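Local coordinates for protein iron aquisition yersiniabactin synthesis enzyme, YbtT (Escherichia coli, PDB 6BA9) that acts as a low-specificity type II thioesterase that maintains production of the metallophore yersiniabactin, probably by hydrolysing thioesters on the synthetase assembly line, at residues T188-L193 with Q211-V216. The protein carries 1 engineered substitution. Residues are numbered along the deposited sequence; the frame is centred on the assembly and turned at random.
Sequences TPALLL and QWLSHV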
loop_
_atom_site.group_PDB
_atom_site.type_symbol
_atom_site.label_atom_id
_atom_site.label_comp_id
_atom_site.label_asym_id
_atom_site.label_seq_id
_atom_site.Cartn_x
_atom_site.Cartn_y
_atom_site.Cartn_z
ATOM N N THR A 188 4.178 -2.875 -16.375
ATOM C CA THR A 188 3.083 -1.953 -16.117
ATOM C C THR A 188 3.649 -0.560 -15.828
ATOM O O THR A 188 4.564 -0.426 -15.005
ATOM C CB THR A 188 2.292 -2.444 -14.899
ATOM O OG1 THR A 188 1.639 -3.695 -15.193
ATOM C CG2 THR A 188 1.227 -1.429 -14.469
ATOM N N PRO A 189 3.106 0.498 -16.428
ATOM C CA PRO A 189 3.609 1.845 -16.131
ATOM C C PRO A 189 3.443 2.165 -14.655
ATOM O O PRO A 189 2.392 1.899 -14.059
ATOM C CB PRO A 189 2.725 2.745 -16.994
ATOM C CG PRO A 189 2.325 1.870 -18.124
ATOM C CD PRO A 189 2.104 0.518 -17.502
ATOM N N ALA A 190 4.489 2.747 -14.080
ATOM C CA ALA A 190 4.630 2.885 -12.641
ATOM C C ALA A 190 4.999 4.309 -12.264
ATOM O O ALA A 190 5.767 4.989 -12.960
ATOM C CB ALA A 190 5.677 1.935 -12.096
ATOM N N LEU A 191 4.465 4.735 -11.116
ATOM C CA LEU A 191 4.773 6.012 -10.507
ATOM C C LEU A 191 5.305 5.764 -9.108
ATOM O O LEU A 191 4.705 4.996 -8.341
ATOM C CB LEU A 191 3.511 6.858 -10.414
ATOM C CG LEU A 191 3.582 8.159 -9.624
ATOM C CD1 LEU A 191 4.579 9.149 -10.271
ATOM C CD2 LEU A 191 2.197 8.784 -9.517
ATOM N N LEU A 192 6.420 6.401 -8.776
ATOM C CA LEU A 192 7.030 6.334 -7.463
ATOM C C LEU A 192 6.766 7.644 -6.739
ATOM O O LEU A 192 7.021 8.723 -7.295
ATOM C CB LEU A 192 8.542 6.140 -7.590
ATOM C CG LEU A 192 9.042 4.927 -8.381
ATOM C CD1 LEU A 192 10.563 4.878 -8.407
ATOM C CD2 LEU A 192 8.497 3.635 -7.831
ATOM N N LEU A 193 6.240 7.547 -5.519
ATOM C CA LEU A 193 5.982 8.692 -4.664
ATOM C C LEU A 193 6.778 8.550 -3.379
ATOM O O LEU A 193 6.926 7.445 -2.834
ATOM C CB LEU A 193 4.488 8.791 -4.330
ATOM C CG LEU A 193 3.524 8.998 -5.491
ATOM C CD1 LEU A 193 2.107 9.042 -4.966
ATOM C CD2 LEU A 193 3.851 10.277 -6.240
ATOM N N GLN A 211 15.071 -0.453 -10.105
ATOM C CA GLN A 211 15.687 -1.728 -10.454
ATOM C C GLN A 211 14.654 -2.758 -10.885
ATOM O O GLN A 211 15.000 -3.730 -11.571
ATOM C CB GLN A 211 16.465 -2.295 -9.264
ATOM C CG GLN A 211 17.631 -1.443 -8.757
ATOM C CD GLN A 211 18.831 -1.542 -9.648
ATOM O OE1 GLN A 211 18.989 -2.518 -10.376
ATOM N NE2 GLN A 211 19.685 -0.537 -9.597
ATOM N N TRP A 212 13.388 -2.557 -10.511
ATOM C CA TRP A 212 12.334 -3.560 -10.646
ATOM C C TRP A 212 11.283 -3.207 -11.691
ATOM O O TRP A 212 10.367 -4.007 -11.935
ATOM C CB TRP A 212 11.645 -3.720 -9.277
ATOM C CG TRP A 212 12.525 -4.250 -8.220
ATOM C CD1 TRP A 212 13.391 -3.550 -7.435
ATOM C CD2 TRP A 212 12.652 -5.619 -7.828
ATOM N NE1 TRP A 212 14.040 -4.401 -6.570
ATOM C CE2 TRP A 212 13.608 -5.678 -6.803
ATOM C CE3 TRP A 212 12.046 -6.806 -8.255
ATOM C CZ2 TRP A 212 13.959 -6.866 -6.185
ATOM C CZ3 TRP A 212 12.401 -7.977 -7.642
ATOM C CH2 TRP A 212 13.349 -8.006 -6.618
ATOM N N LEU A 213 11.368 -2.031 -12.312
ATOM C CA LEU A 213 10.269 -1.448 -13.071
ATOM C C LEU A 213 10.804 -0.909 -14.388
ATOM O O LEU A 213 11.654 -0.011 -14.394
ATOM C CB LEU A 213 9.622 -0.326 -12.251
ATOM C CG LEU A 213 9.066 -0.720 -10.882
ATOM C CD1 LEU A 213 8.674 0.532 -10.082
ATOM C CD2 LEU A 213 7.873 -1.650 -11.048
ATOM N N SER A 214 10.316 -1.451 -15.505
ATOM C CA SER A 214 10.807 -1.038 -16.827
ATOM C C SER A 214 10.289 0.314 -17.292
ATOM O O SER A 214 10.944 0.972 -18.124
ATOM C CB SER A 214 10.430 -2.096 -17.857
ATOM O OG SER A 214 11.081 -3.299 -17.521
ATOM N N HIS A 215 9.132 0.758 -16.816
ATOM C CA HIS A 215 8.464 1.962 -17.310
ATOM C C HIS A 215 8.029 2.743 -16.082
ATOM O O HIS A 215 6.939 2.508 -15.540
ATOM C CB HIS A 215 7.295 1.618 -18.221
ATOM C CG HIS A 215 7.713 0.834 -19.423
ATOM N ND1 HIS A 215 7.307 -0.465 -19.644
ATOM C CD2 HIS A 215 8.544 1.151 -20.441
ATOM C CE1 HIS A 215 7.865 -0.911 -20.758
ATOM N NE2 HIS A 215 8.618 0.048 -21.258
ATOM N N VAL A 216 8.877 3.653 -15.615
ATOM C CA VAL A 216 8.704 4.228 -14.288
ATOM C C VAL A 216 9.033 5.710 -14.313
ATOM O O VAL A 216 9.969 6.149 -14.990
ATOM C CB VAL A 216 9.546 3.460 -13.258
ATOM C CG1 VAL A 216 11.016 3.514 -13.604
ATOM C CG2 VAL A 216 9.289 3.973 -11.845
HETATM O O HOH W 1 7.343 -0.537 -14.992
#
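A190 N donates to H215 O (2.9 Å, N-H...O angle 140°), opening the parallel pairing of strands 190-195 and 216-222 at the edge of the alpha/beta-hydrolase sheet. The register sets A190 beside V216, with CA atoms 4.6 Å apart and both side chains on the same face. Two CA-H groups add to this start: P189 CA also approaches H215 O, while V216 CA lies 3.3 Å from A190 O. Beyond the bridge, the backbones of A190 and L192 bond to T217, and P189 and L191 pair with L113 of strand 112-116 on the other flank.

On the face carrying A190, a small apolar cluster forms. V216 CG2, turned anti to its own N while CG1 takes the position between N and C (chi1 60°), presses on L192 CG at 3.6 Å and also meets L192 CD1. The other methyl of that leucine, CD2, touches L213 CD1 at 3.8 Å, and L213 CD1 reaches on to A190 CB, so one methyl of the loop residue L213 spans A190 and L192. W209 and I115 also pack against L192.

At the loop end, H215 ND1 bonds to R187 O, tying the imidazole to the backbone just before T188, whose OG1 is hydrogen-bonded to E104 OE1 on helix 91-105. One water joins 188-193 to 211-216 here, accepting from H215 N at 2.9 Å and lying 2.8 Å from T188 O, to which it can donate.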